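PDB 6FKG: Rv1989c (MbcT) from Mycobacterium tuberculosis, which degrades NAD(+) by phosphorolysis, as the toxin of a type II toxin-antitoxin pair that kills the cell unless its antitoxin MbcA neutralises it. Local coordinates for residues D14-I19 with T106-E111; T79-M84 with A178-L183; A134-H139 with E159-P164. One frame throughout, in Å; residues are numbered along the deposited sequence.

Contact 1: D14-I19 with T106-E111; sequences DARGTI and TPQARE
The guanidinium of R16 is laid over A109, with the CA of A109 on one of its faces and R16 NH2 3.3 Å from A109 CB. This is a van der Waals contact of a flat cation on a small side chain, and alanine suits the place because its single methyl lets the group come down close to the helix backbone. CB of R16 already points to helix 107-112, and bends at chi2 and chi3 (-67° and -54°) bring the guanidinium over A109. Q108 comes in at the rim of the guanidinium: its NE2 lies near the plane, 3.7 Å from R16 NH1. The amide stands almost upright on that plane, and since both nitrogens are donors they merely lie side by side. T106 OG1 accepts from A109 N at 3.2 Å, a capping bond that fixes the backbone of the residue under the guanidinium. R16 belongs to the last turn of helix 7-16, which G17 ends with a positive phi, easy for glycine. The chain then enters strand 19-30, where I19 pairs with V101 of strand 89-103; R16 also touches L102 of that strand, and A109 packs on L104 just beyond it.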
ATOM      1  N   ASP B  14     -29.412 -28.108   7.686  1.00 38.27           N
ATOM      2  CA  ASP B  14     -30.546 -28.066   8.615  1.00 40.32           C
ATOM      3  C   ASP B  14     -31.604 -29.110   8.256  1.00 42.18           C
ATOM      4  O   ASP B  14     -32.160 -29.775   9.136  1.00 42.73           O
ATOM      5  CB  ASP B  14     -31.183 -26.672   8.632  1.00 39.97           C
ATOM      6  CG  ASP B  14     -32.409 -26.597   9.535  1.00 42.61           C
ATOM      7  OD1 ASP B  14     -32.248 -26.389  10.751  1.00 53.00           O
ATOM      8  OD2 ASP B  14     -33.538 -26.752   9.029  1.00 52.55           O
ATOM      9  N   ALA B  15     -31.883 -29.244   6.959  1.00 40.68           N
ATOM     10  CA  ALA B  15     -32.859 -30.218   6.470  1.00 40.35           C
ATOM     11  C   ALA B  15     -32.432 -31.642   6.795  1.00 46.03           C
ATOM     12  O   ALA B  15     -33.272 -32.486   7.095  1.00 48.02           O
ATOM     13  CB  ALA B  15     -33.061 -30.061   4.969  1.00 48.41           C
ATOM     14  N   ARG B  16     -31.129 -31.915   6.725  1.00 38.46           N
ATOM     15  CA  ARG B  16     -30.616 -33.235   7.104  1.00 47.27           C
ATOM     16  C   ARG B  16     -30.873 -33.504   8.582  1.00 47.49           C
ATOM     17  O   ARG B  16     -31.206 -34.623   8.974  1.00 47.06           O
ATOM     18  CB  ARG B  16     -29.113 -33.358   6.830  1.00 47.22           C
ATOM     19  CG  ARG B  16     -28.681 -33.153   5.390  1.00 50.85           C
ATOM     20  CD  ARG B  16     -29.190 -34.256   4.490  1.00 54.11           C
ATOM     21  NE  ARG B  16     -28.819 -35.592   4.958  1.00 51.45           N
ATOM     22  CZ  ARG B  16     -29.188 -36.711   4.345  1.00 57.88           C
ATOM     23  NH1 ARG B  16     -29.923 -36.645   3.245  1.00 53.39           N
ATOM     24  NH2 ARG B  16     -28.827 -37.895   4.826  1.00 57.99           N
ATOM     25  N   GLY B  17     -30.698 -32.471   9.400  1.00 46.70           N
ATOM     26  CA  GLY B  17     -30.851 -32.611  10.832  1.00 44.03           C
ATOM     27  C   GLY B  17     -29.772 -33.487  11.443  1.00 43.18           C
ATOM     28  O   GLY B  17     -28.743 -33.769  10.817  1.00 45.62           O
ATOM     29  N   THR B  18     -30.013 -33.916  12.674  1.00 45.18           N
ATOM     30  CA  THR B  18     -29.030 -34.653  13.452  1.00 41.54           C
ATOM     31  C   THR B  18     -29.552 -36.026  13.817  1.00 50.08           C
ATOM     32  O   THR B  18     -30.755 -36.289  13.721  1.00 47.87           O
ATOM     33  CB  THR B  18     -28.670 -33.927  14.764  1.00 44.35           C
ATOM     34  OG1 THR B  18     -29.857 -33.757  15.542  1.00 45.17           O
ATOM     35  CG2 THR B  18     -28.044 -32.565  14.501  1.00 44.73           C
ATOM     36  N   ILE B  19     -28.636 -36.894  14.235  1.00 45.05           N
ATOM     37  CA  ILE B  19     -28.998 -38.120  14.934  1.00 50.53           C
ATOM     38  C   ILE B  19     -28.291 -38.107  16.282  1.00 50.23           C
ATOM     39  O   ILE B  19     -27.295 -37.404  16.454  1.00 45.64           O
ATOM     40  CB  ILE B  19     -28.602 -39.393  14.155  1.00 52.99           C
ATOM     41  CG1 ILE B  19     -27.084 -39.477  14.006  1.00 47.80           C
ATOM     42  CG2 ILE B  19     -29.300 -39.444  12.800  1.00 56.66           C
ATOM     43  CD1 ILE B  19     -26.609 -40.793  13.408  1.00 58.70           C
ATOM     44  N   THR B 106     -23.191 -41.852   5.274  1.00 47.28           N
ATOM     45  CA  THR B 106     -23.809 -42.435   4.082  1.00 53.41           C
ATOM     46  C   THR B 106     -23.461 -41.606   2.848  1.00 56.17           C
ATOM     47  O   THR B 106     -23.249 -40.397   2.948  1.00 48.76           O
ATOM     48  CB  THR B 106     -25.342 -42.529   4.214  1.00 57.27           C
ATOM     49  OG1 THR B 106     -25.906 -41.213   4.230  1.00 55.00           O
ATOM     50  CG2 THR B 106     -25.721 -43.262   5.499  1.00 52.79           C
ATOM     51  N   PRO B 107     -23.384 -42.255   1.677  1.00 57.38           N
ATOM     52  CA  PRO B 107     -23.123 -41.519   0.435  1.00 56.42           C
ATOM     53  C   PRO B 107     -24.261 -40.566   0.074  1.00 49.21           C
ATOM     54  O   PRO B 107     -24.004 -39.496  -0.481  1.00 58.65           O
ATOM     55  CB  PRO B 107     -22.980 -42.635  -0.607  1.00 62.84           C
ATOM     56  CG  PRO B 107     -23.741 -43.779  -0.035  1.00 59.09           C
ATOM     57  CD  PRO B 107     -23.501 -43.704   1.438  1.00 57.25           C
ATOM     58  N   GLN B 108     -25.495 -40.939   0.397  1.00 46.74           N
ATOM     59  CA  GLN B 108     -26.634 -40.053   0.160  1.00 55.59           C
ATOM     60  C   GLN B 108     -26.465 -38.719   0.905  1.00 53.71           C
ATOM     61  O   GLN B 108     -26.725 -37.636   0.359  1.00 45.19           O
ATOM     62  CB  GLN B 108     -27.937 -40.727   0.584  1.00 65.06           C
ATOM     63  CG  GLN B 108     -29.008 -39.748   1.053  1.00 76.84           C
ATOM     64  CD  GLN B 108     -30.395 -40.362   1.100  1.00 86.57           C
ATOM     65  OE1 GLN B 108     -30.697 -41.298   0.357  1.00 91.74           O
ATOM     66  NE2 GLN B 108     -31.251 -39.829   1.970  1.00 85.89           N
ATOM     67  N   ALA B 109     -26.030 -38.808   2.156  1.00 46.63           N
ATOM     68  CA  ALA B 109     -25.848 -37.619   2.980  1.00 48.00           C
ATOM     69  C   ALA B 109     -24.712 -36.758   2.441  1.00 48.91           C
ATOM     70  O   ALA B 109     -24.831 -35.544   2.388  1.00 44.58           O
ATOM     71  CB  ALA B 109     -25.582 -38.009   4.431  1.00 43.77           C
ATOM     72  N   ARG B 110     -23.614 -37.386   2.035  1.00 47.81           N
ATOM     73  CA  ARG B 110     -22.485 -36.628   1.512  1.00 44.38           C
ATOM     74  C   ARG B 110     -22.873 -35.938   0.205  1.00 50.30           C
ATOM     75  O   ARG B 110     -22.514 -34.781  -0.026  1.00 46.54           O
ATOM     76  CB  ARG B 110     -21.260 -37.536   1.325  1.00 47.85           C
ATOM     77  CG  ARG B 110     -20.675 -38.014   2.655  1.00 47.37           C
ATOM     78  CD  ARG B 110     -19.358 -38.786   2.517  1.00 47.99           C
ATOM     79  NE  ARG B 110     -19.476 -40.011   1.728  1.00 55.80           N
ATOM     80  CZ  ARG B 110     -19.857 -41.187   2.216  1.00 57.64           C
ATOM     81  NH1 ARG B 110     -20.157 -41.309   3.500  1.00 57.55           N
ATOM     82  NH2 ARG B 110     -19.935 -42.246   1.421  1.00 59.42           N
ATOM     83  N   GLU B 111     -23.635 -36.635  -0.635  1.00 47.51           N
ATOM     84  CA  GLU B 111     -24.101 -36.053  -1.892  1.00 49.69           C
ATOM     85  C   GLU B 111     -25.025 -34.858  -1.643  1.00 50.72           C
ATOM     86  O   GLU B 111     -24.993 -33.864  -2.377  1.00 54.26           O
ATOM     87  CB  GLU B 111     -24.816 -37.109  -2.736  1.00 55.33           C
ATOM     88  CG  GLU B 111     -25.479 -36.560  -3.995  1.00 74.02           C
ATOM     89  CD  GLU B 111     -24.523 -35.767  -4.873  1.00 84.78           C
ATOM     90  OE1 GLU B 111     -23.382 -36.230  -5.088  1.00 89.65           O
ATOM     91  OE2 GLU B 111     -24.917 -34.680  -5.351  1.00 85.15           O
TER

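Contact 2: T79-M84 with A178-L183; sequences TTAEKM and ALYQEL
The methyl of A81 sits over one face of the Y180 ring, and these two buried residues form the apolar, close-packed part of the contact. A81 CB is 3.6 Å from the ring centroid of Y180 and 17° off the ring normal, a CH-pi contact; CZ, at 3.5 Å from that methyl, is its closest ring atom. With chi1 at 153°, CG of Y180 lies roughly opposite the backbone N, and the ring turns one face to the A81 methyl. Alanine fits because a methyl can rest on an aromatic face while its helix stays near. Behind this pair lies helix 63-76: A81 also touches V70, and Y180 touches M67. In this RES-domain protein, of the ADP-ribosyl clan, the contact joins the short helix 81-84 to the C-terminal helix 177-185, both resting on helix 63-76. T80 caps the short helix, its OG1 taking a weak bond from K83 N.

The other side is polar and more open, with Q181 exposed and a water joining the groups. E82, bent at chi2 (84°), turns its carboxylate to the ring edge, with OE2 near the ring plane and 3.3 Å from Y180 CE1, where the carboxylate oxygen probably finds the slightly positive ring C-H favourable. The same OE2 uses its anti lone pair to accept from Q181 NE2 at 3.1 Å; the amide plane of Q181 stands nearly perpendicular to the carboxylate. Glutamine suits this exposed position: its chain, extended beyond CG, reaches across and its amide N-H meets the acid. A water donates to E82 OE1 and to Y180 OH, each at 2.8 Å, and the phenol is also hydrogen-bonded to E71 OE2 of helix 63-76.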
ATOM      1  N   THR B  79       7.135 -38.692   7.865  1.00 35.23           N
ATOM      2  CA  THR B  79       7.719 -39.801   8.593  1.00 42.51           C
ATOM      3  C   THR B  79       6.691 -40.933   8.733  1.00 40.45           C
ATOM      4  O   THR B  79       5.761 -41.022   7.932  1.00 33.18           O
ATOM      5  CB  THR B  79       8.262 -39.343   9.966  1.00 36.40           C
ATOM      6  OG1 THR B  79       8.944 -40.433  10.597  1.00 36.59           O
ATOM      7  CG2 THR B  79       7.139 -38.787  10.882  1.00 30.71           C
ATOM      8  N   THR B  80       6.878 -41.812   9.714  1.00 35.73           N
ATOM      9  CA  THR B  80       5.979 -42.948   9.911  1.00 36.66           C
ATOM     10  C   THR B  80       5.443 -42.939  11.326  1.00 38.24           C
ATOM     11  O   THR B  80       6.038 -42.308  12.204  1.00 32.86           O
ATOM     12  CB  THR B  80       6.674 -44.283   9.677  1.00 39.37           C
ATOM     13  OG1 THR B  80       7.722 -44.441  10.642  1.00 35.72           O
ATOM     14  CG2 THR B  80       7.255 -44.361   8.266  1.00 43.43           C
ATOM     15  N   ALA B  81       4.330 -43.633  11.552  1.00 34.23           N
ATOM     16  CA  ALA B  81       3.747 -43.718  12.893  1.00 37.53           C
ATOM     17  C   ALA B  81       4.793 -44.252  13.877  1.00 34.23           C
ATOM     18  O   ALA B  81       4.937 -43.715  14.975  1.00 35.71           O
ATOM     19  CB  ALA B  81       2.497 -44.610  12.899  1.00 35.22           C
ATOM     20  N   GLU B  82       5.520 -45.293  13.467  1.00 33.06           N
ATOM     21  CA  GLU B  82       6.547 -45.909  14.304  1.00 36.18           C
ATOM     22  C   GLU B  82       7.593 -44.927  14.805  1.00 36.86           C
ATOM     23  O   GLU B  82       8.006 -44.991  15.959  1.00 40.59           O
ATOM     24  CB  GLU B  82       7.263 -47.026  13.543  1.00 47.20           C
ATOM     25  CG  GLU B  82       6.475 -48.306  13.416  1.00 53.21           C
ATOM     26  CD  GLU B  82       5.513 -48.298  12.245  1.00 53.08           C
ATOM     27  OE1 GLU B  82       5.383 -47.255  11.554  1.00 38.23           O
ATOM     28  OE2 GLU B  82       4.903 -49.362  12.003  1.00 58.78           O
ATOM     29  N   LYS B  83       8.032 -44.028  13.935  1.00 31.70           N
ATOM     30  CA  LYS B  83       9.040 -43.033  14.311  1.00 36.10           C
ATOM     31  C   LYS B  83       8.433 -41.848  15.062  1.00 34.34           C
ATOM     32  O   LYS B  83       9.017 -41.341  16.020  1.00 35.94           O
ATOM     33  CB  LYS B  83       9.778 -42.526  13.073  1.00 39.62           C
ATOM     34  CG  LYS B  83      10.721 -43.541  12.428  1.00 40.09           C
ATOM     35  CD  LYS B  83      11.920 -43.838  13.323  1.00 42.53           C
ATOM     36  CE  LYS B  83      12.924 -44.751  12.645  1.00 56.88           C
ATOM     37  NZ  LYS B  83      13.986 -45.198  13.594  1.00 68.01           N
ATOM     38  N   MET B  84       7.265 -41.395  14.619  1.00 35.87           N
ATOM     39  CA  MET B  84       6.606 -40.243  15.247  1.00 31.97           C
ATOM     40  C   MET B  84       6.302 -40.516  16.710  1.00 36.97           C
ATOM     41  O   MET B  84       6.442 -39.626  17.574  1.00 34.68           O
ATOM     42  CB  MET B  84       5.315 -39.887  14.503  1.00 29.52           C
ATOM     43  CG  MET B  84       4.585 -38.658  15.042  1.00 31.29           C
ATOM     44  SD  MET B  84       3.172 -38.243  13.990  1.00 36.00           S
ATOM     45  CE  MET B  84       1.878 -39.161  14.788  1.00 39.95           C
ATOM     46  N   ALA B 178       5.149 -49.835  19.744  1.00 40.33           N
ATOM     47  CA  ALA B 178       4.681 -51.206  19.918  1.00 41.53           C
ATOM     48  C   ALA B 178       3.154 -51.272  20.046  1.00 37.81           C
ATOM     49  O   ALA B 178       2.519 -52.129  19.436  1.00 39.95           O
ATOM     50  CB  ALA B 178       5.350 -51.857  21.138  1.00 41.60           C
ATOM     51  N   LEU B 179       2.563 -50.373  20.836  1.00 33.65           N
ATOM     52  CA  LEU B 179       1.112 -50.388  21.022  1.00 35.97           C
ATOM     53  C   LEU B 179       0.406 -50.053  19.725  1.00 36.71           C
ATOM     54  O   LEU B 179      -0.606 -50.668  19.394  1.00 33.14           O
ATOM     55  CB  LEU B 179       0.671 -49.397  22.098  1.00 34.79           C
ATOM     56  CG  LEU B 179      -0.834 -49.430  22.396  1.00 33.76           C
ATOM     57  CD1 LEU B 179      -1.292 -50.837  22.775  1.00 40.33           C
ATOM     58  CD2 LEU B 179      -1.180 -48.424  23.500  1.00 35.89           C
ATOM     59  N   TYR B 180       0.935 -49.056  19.015  1.00 32.85           N
ATOM     60  CA  TYR B 180       0.392 -48.675  17.714  1.00 36.92           C
ATOM     61  C   TYR B 180       0.299 -49.898  16.799  1.00 33.77           C
ATOM     62  O   TYR B 180      -0.717 -50.150  16.171  1.00 36.05           O
ATOM     63  CB  TYR B 180       1.256 -47.589  17.061  1.00 30.31           C
ATOM     64  CG  TYR B 180       1.178 -47.623  15.564  1.00 34.25           C
ATOM     65  CD1 TYR B 180       2.153 -48.273  14.817  1.00 34.37           C
ATOM     66  CD2 TYR B 180       0.114 -47.045  14.888  1.00 36.97           C
ATOM     67  CE1 TYR B 180       2.072 -48.348  13.458  1.00 35.01           C
ATOM     68  CE2 TYR B 180       0.028 -47.123  13.499  1.00 39.23           C
ATOM     69  CZ  TYR B 180       1.017 -47.773  12.797  1.00 40.23           C
ATOM     70  OH  TYR B 180       0.974 -47.875  11.420  1.00 43.41           O
ATOM     71  N   GLN B 181       1.377 -50.661  16.722  1.00 31.57           N
ATOM     72  CA  GLN B 181       1.396 -51.811  15.820  1.00 32.40           C
ATOM     73  C   GLN B 181       0.406 -52.874  16.262  1.00 42.60           C
ATOM     74  O   GLN B 181      -0.232 -53.539  15.441  1.00 40.51           O
ATOM     75  CB  GLN B 181       2.802 -52.388  15.737  1.00 38.68           C
ATOM     76  CG  GLN B 181       3.804 -51.377  15.240  1.00 44.30           C
ATOM     77  CD  GLN B 181       5.174 -51.976  14.992  1.00 60.54           C
ATOM     78  OE1 GLN B 181       5.724 -52.671  15.848  1.00 65.34           O
ATOM     79  NE2 GLN B 181       5.732 -51.709  13.817  1.00 65.13           N
ATOM     80  N   GLU B 182       0.285 -53.022  17.574  1.00 38.75           N
ATOM     81  CA  GLU B 182      -0.651 -53.960  18.156  1.00 37.57           C
ATOM     82  C   GLU B 182      -2.088 -53.554  17.825  1.00 35.75           C
ATOM     83  O   GLU B 182      -2.873 -54.365  17.330  1.00 37.50           O
ATOM     84  CB  GLU B 182      -0.429 -54.021  19.660  1.00 44.64           C
ATOM     85  CG  GLU B 182      -1.271 -55.007  20.411  1.00 55.28           C
ATOM     86  CD  GLU B 182      -0.996 -54.915  21.890  1.00 62.25           C
ATOM     87  OE1 GLU B 182       0.194 -54.823  22.261  1.00 65.98           O
ATOM     88  OE2 GLU B 182      -1.960 -54.880  22.674  1.00 70.80           O
ATOM     89  N   LEU B 183      -2.419 -52.288  18.070  1.00 34.94           N
ATOM     90  CA  LEU B 183      -3.774 -51.805  17.809  1.00 40.30           C
ATOM     91  C   LEU B 183      -4.096 -51.722  16.318  1.00 45.15           C
ATOM     92  O   LEU B 183      -5.244 -51.898  15.919  1.00 45.52           O
ATOM     93  CB  LEU B 183      -3.984 -50.443  18.459  1.00 34.71           C
ATOM     94  CG  LEU B 183      -3.882 -50.499  19.984  1.00 35.72           C
ATOM     95  CD1 LEU B 183      -3.993 -49.100  20.591  1.00 33.16           C
ATOM     96  CD2 LEU B 183      -4.962 -51.423  20.535  1.00 41.92           C
TER
HETATM   97  O   HOH W   1       3.153 -47.243   9.826  1.00 45.76           O

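Contact 3: A134-H139 with E159-P164; sequences AAWFLH and EQRTRP
The carbonyl oxygen of W136, at the end of helix 126-137, takes a hydrogen bond from H139 N at 3.0 Å and is also met by R161 NH1, at a modelled 2.4 Å that is too short to trust as a length. The backbone bond belongs to a Schellman motif, with H139 as its C-prime residue at positive phi and M140 N returning to A135 O. An arginine, with several N-H groups, can add a second donor to a carbonyl at the helix end, and R161 approaches from helix 158-161 in a nearly straight line.

The whole guanidinium lies between W136 and H139. W136 is on one face, with planes 12° apart and the W136 ring and R161 guanidinium centres 4.0 Å apart; H139 lies on the opposite face, with planes at 15° and the ring centre of H139 4.1 Å from the guanidinium centre of R161. Toward the tryptophan the cation-pi contact is off-centre, R161 meeting the pyrrole part of the indole near CD1 and NE1. Over the histidine, by contrast, NH2 stands above the middle of the ring. The R161 chain, bent at chi2, crosses both aromatic side chains at about a right angle. W136 also stacks on F54 and meets Y60 of an MbcA chain, while H139 packs on D63 of that antitoxin. H139 ND1 makes a weak hydrogen bond to F137 O, 3.3 Å away.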
ATOM      1  N   ALA B 134     -20.868 -24.907   9.007  1.00 31.03           N
ATOM      2  CA  ALA B 134     -22.325 -24.765   8.992  1.00 33.78           C
ATOM      3  C   ALA B 134     -22.987 -25.596  10.094  1.00 34.24           C
ATOM      4  O   ALA B 134     -23.942 -25.143  10.721  1.00 33.57           O
ATOM      5  CB  ALA B 134     -22.881 -25.157   7.626  1.00 34.62           C
ATOM      6  N   ALA B 135     -22.492 -26.809  10.330  1.00 30.57           N
ATOM      7  CA  ALA B 135     -23.079 -27.667  11.361  1.00 30.37           C
ATOM      8  C   ALA B 135     -22.932 -26.998  12.722  1.00 34.14           C
ATOM      9  O   ALA B 135     -23.874 -26.982  13.525  1.00 33.28           O
ATOM     10  CB  ALA B 135     -22.424 -29.056  11.372  1.00 30.95           C
ATOM     11  N   TRP B 136     -21.748 -26.444  12.971  1.00 32.70           N
ATOM     12  CA  TRP B 136     -21.489 -25.728  14.220  1.00 30.52           C
ATOM     13  C   TRP B 136     -22.365 -24.492  14.331  1.00 33.63           C
ATOM     14  O   TRP B 136     -22.908 -24.178  15.400  1.00 30.50           O
ATOM     15  CB  TRP B 136     -20.023 -25.325  14.312  1.00 30.27           C
ATOM     16  CG  TRP B 136     -19.762 -24.274  15.373  1.00 31.25           C
ATOM     17  CD1 TRP B 136     -19.603 -24.485  16.719  1.00 30.03           C
ATOM     18  CD2 TRP B 136     -19.636 -22.860  15.168  1.00 32.13           C
ATOM     19  NE1 TRP B 136     -19.383 -23.276  17.366  1.00 33.95           N
ATOM     20  CE2 TRP B 136     -19.392 -22.271  16.431  1.00 34.06           C
ATOM     21  CE3 TRP B 136     -19.686 -22.033  14.033  1.00 29.90           C
ATOM     22  CZ2 TRP B 136     -19.202 -20.895  16.591  1.00 34.14           C
ATOM     23  CZ3 TRP B 136     -19.502 -20.660  14.196  1.00 34.36           C
ATOM     24  CH2 TRP B 136     -19.258 -20.109  15.464  1.00 33.24           C
ATOM     25  N   PHE B 137     -22.499 -23.791  13.214  1.00 33.36           N
ATOM     26  CA  PHE B 137     -23.320 -22.593  13.160  1.00 32.25           C
ATOM     27  C   PHE B 137     -24.773 -22.902  13.532  1.00 30.88           C
ATOM     28  O   PHE B 137     -25.428 -22.095  14.189  1.00 36.93           O
ATOM     29  CB  PHE B 137     -23.238 -21.968  11.767  1.00 31.81           C
ATOM     30  CG  PHE B 137     -24.052 -20.722  11.622  1.00 41.90           C
ATOM     31  CD1 PHE B 137     -23.587 -19.521  12.124  1.00 38.53           C
ATOM     32  CD2 PHE B 137     -25.286 -20.754  10.992  1.00 49.95           C
ATOM     33  CE1 PHE B 137     -24.336 -18.365  12.002  1.00 47.21           C
ATOM     34  CE2 PHE B 137     -26.041 -19.607  10.871  1.00 49.15           C
ATOM     35  CZ  PHE B 137     -25.562 -18.409  11.376  1.00 45.14           C
ATOM     36  N   LEU B 138     -25.254 -24.079  13.135  1.00 32.80           N
ATOM     37  CA  LEU B 138     -26.622 -24.528  13.418  1.00 36.83           C
ATOM     38  C   LEU B 138     -26.774 -25.167  14.801  1.00 41.23           C
ATOM     39  O   LEU B 138     -27.815 -25.743  15.111  1.00 36.32           O
ATOM     40  CB  LEU B 138     -27.088 -25.527  12.351  1.00 35.01           C
ATOM     41  CG  LEU B 138     -27.233 -24.913  10.960  1.00 37.33           C
ATOM     42  CD1 LEU B 138     -27.412 -26.000   9.896  1.00 39.41           C
ATOM     43  CD2 LEU B 138     -28.401 -23.931  10.948  1.00 41.51           C
ATOM     44  N   HIS B 139     -25.725 -25.059  15.611  1.00 32.76           N
ATOM     45  CA  HIS B 139     -25.694 -25.565  16.977  1.00 31.58           C
ATOM     46  C   HIS B 139     -25.760 -27.082  17.056  1.00 34.43           C
ATOM     47  O   HIS B 139     -26.213 -27.634  18.048  1.00 40.07           O
ATOM     48  CB  HIS B 139     -26.826 -24.941  17.811  1.00 39.68           C
ATOM     49  CG  HIS B 139     -26.565 -23.520  18.189  1.00 49.99           C
ATOM     50  ND1 HIS B 139     -26.598 -22.488  17.275  1.00 49.94           N
ATOM     51  CD2 HIS B 139     -26.241 -22.960  19.379  1.00 53.36           C
ATOM     52  CE1 HIS B 139     -26.313 -21.353  17.886  1.00 54.20           C
ATOM     53  NE2 HIS B 139     -26.094 -21.610  19.164  1.00 59.24           N
ATOM     54  N   GLU B 159     -17.339 -27.699  25.042  1.00 47.71           N
ATOM     55  CA  GLU B 159     -17.534 -27.087  26.353  1.00 53.12           C
ATOM     56  C   GLU B 159     -18.876 -26.360  26.483  1.00 48.30           C
ATOM     57  O   GLU B 159     -19.559 -26.491  27.500  1.00 49.92           O
ATOM     58  CB  GLU B 159     -16.373 -26.124  26.648  1.00 61.16           C
ATOM     59  CG  GLU B 159     -14.977 -26.787  26.700  1.00 64.37           C
ATOM     60  CD  GLU B 159     -14.318 -26.995  25.321  1.00 69.53           C
ATOM     61  OE1 GLU B 159     -14.993 -26.869  24.276  1.00 56.81           O
ATOM     62  OE2 GLU B 159     -13.100 -27.281  25.289  1.00 78.55           O
ATOM     63  N   GLN B 160     -19.253 -25.616  25.445  1.00 52.65           N
ATOM     64  CA  GLN B 160     -20.481 -24.816  25.451  1.00 61.93           C
ATOM     65  C   GLN B 160     -21.713 -25.605  25.046  1.00 64.34           C
ATOM     66  O   GLN B 160     -22.831 -25.255  25.419  1.00 60.63           O
ATOM     67  CB  GLN B 160     -20.356 -23.612  24.507  1.00 56.97           C
ATOM     68  CG  GLN B 160     -19.584 -22.445  25.069  1.00 65.90           C
ATOM     69  CD  GLN B 160     -18.109 -22.728  25.112  1.00 67.82           C
ATOM     70  OE1 GLN B 160     -17.538 -23.250  24.153  1.00 67.18           O
ATOM     71  NE2 GLN B 160     -17.479 -22.397  26.232  1.00 68.90           N
ATOM     72  N   ARG B 161     -21.509 -26.663  24.271  1.00 55.59           N
ATOM     73  CA  ARG B 161     -22.624 -27.289  23.574  1.00 56.45           C
ATOM     74  C   ARG B 161     -23.039 -28.655  24.088  1.00 60.52           C
ATOM     75  O   ARG B 161     -24.018 -29.215  23.604  1.00 66.37           O
ATOM     76  CB  ARG B 161     -22.289 -27.399  22.101  1.00 55.19           C
ATOM     77  CG  ARG B 161     -21.854 -26.095  21.544  1.00 54.47           C
ATOM     78  CD  ARG B 161     -22.486 -25.868  20.225  1.00 54.54           C
ATOM     79  NE  ARG B 161     -22.569 -24.450  19.910  1.00 56.90           N
ATOM     80  CZ  ARG B 161     -22.619 -24.001  18.668  1.00 45.38           C
ATOM     81  NH1 ARG B 161     -22.580 -24.881  17.685  1.00 45.71           N
ATOM     82  NH2 ARG B 161     -22.696 -22.699  18.414  1.00 47.44           N
ATOM     83  N   THR B 162     -22.307 -29.190  25.057  1.00 60.58           N
ATOM     84  CA  THR B 162     -22.630 -30.514  25.561  1.00 64.21           C
ATOM     85  C   THR B 162     -23.098 -30.489  27.012  1.00 69.64           C
ATOM     86  O   THR B 162     -22.618 -29.717  27.843  1.00 67.86           O
ATOM     87  CB  THR B 162     -21.432 -31.484  25.429  1.00 67.49           C
ATOM     88  OG1 THR B 162     -20.389 -31.090  26.328  1.00 77.75           O
ATOM     89  CG2 THR B 162     -20.907 -31.518  23.983  1.00 57.61           C
ATOM     90  N   ARG B 163     -24.076 -31.336  27.290  1.00 69.59           N
ATOM     91  CA  ARG B 163     -24.543 -31.563  28.637  1.00 61.09           C
ATOM     92  C   ARG B 163     -23.525 -32.429  29.367  1.00 60.28           C
ATOM     93  O   ARG B 163     -22.768 -33.163  28.725  1.00 61.03           O
ATOM     94  CB  ARG B 163     -25.927 -32.212  28.600  1.00 64.81           C
ATOM     95  CG  ARG B 163     -26.870 -31.497  27.648  1.00 65.27           C
ATOM     96  CD  ARG B 163     -28.217 -32.196  27.528  1.00 70.48           C
ATOM     97  NE  ARG B 163     -28.108 -33.485  26.847  1.00 78.77           N
ATOM     98  CZ  ARG B 163     -28.027 -33.633  25.526  1.00 81.45           C
ATOM     99  NH1 ARG B 163     -28.035 -32.568  24.735  1.00 80.32           N
ATOM    100  NH2 ARG B 163     -27.933 -34.847  24.997  1.00 82.40           N
ATOM    101  N   PRO B 164     -23.475 -32.316  30.707  1.00 66.16           N
ATOM    102  CA  PRO B 164     -22.551 -33.093  31.541  1.00 65.63           C
ATOM    103  C   PRO B 164     -22.486 -34.570  31.163  1.00 69.02           C
ATOM    104  O   PRO B 164     -23.520 -35.240  31.080  1.00 68.83           O
ATOM    105  CB  PRO B 164     -23.127 -32.931  32.960  1.00 65.85           C
ATOM    106  CG  PRO B 164     -24.342 -32.041  32.826  1.00 60.34           C
ATOM    107  CD  PRO B 164     -24.230 -31.344  31.516  1.00 62.24           C
TER

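Overall arrangement
Contacts 1 and 3 are neighbours, their centres about 17 Å apart, and they touch where D14 of helix 7-16 packs against L138 at the end of helix 126-137. Contact 2 lies on the opposite side of the chain's centre, about 34 Å between centres from contact 1 and 33 Å from contact 3. Strand 89-103 of the mixed sheet, interrupted by a bulge or short loop, runs from near contact 2 to near contact 1. Along the chain, contact 1 opens first and crosses contact 2; contact 1 closes before contact 3 opens, and contact 3 is nested within contact 2. The N- and C-terminal helices are thereby tied to opposite ends of the fold, and the segments of each contact also carry residues that meet MbcA chains.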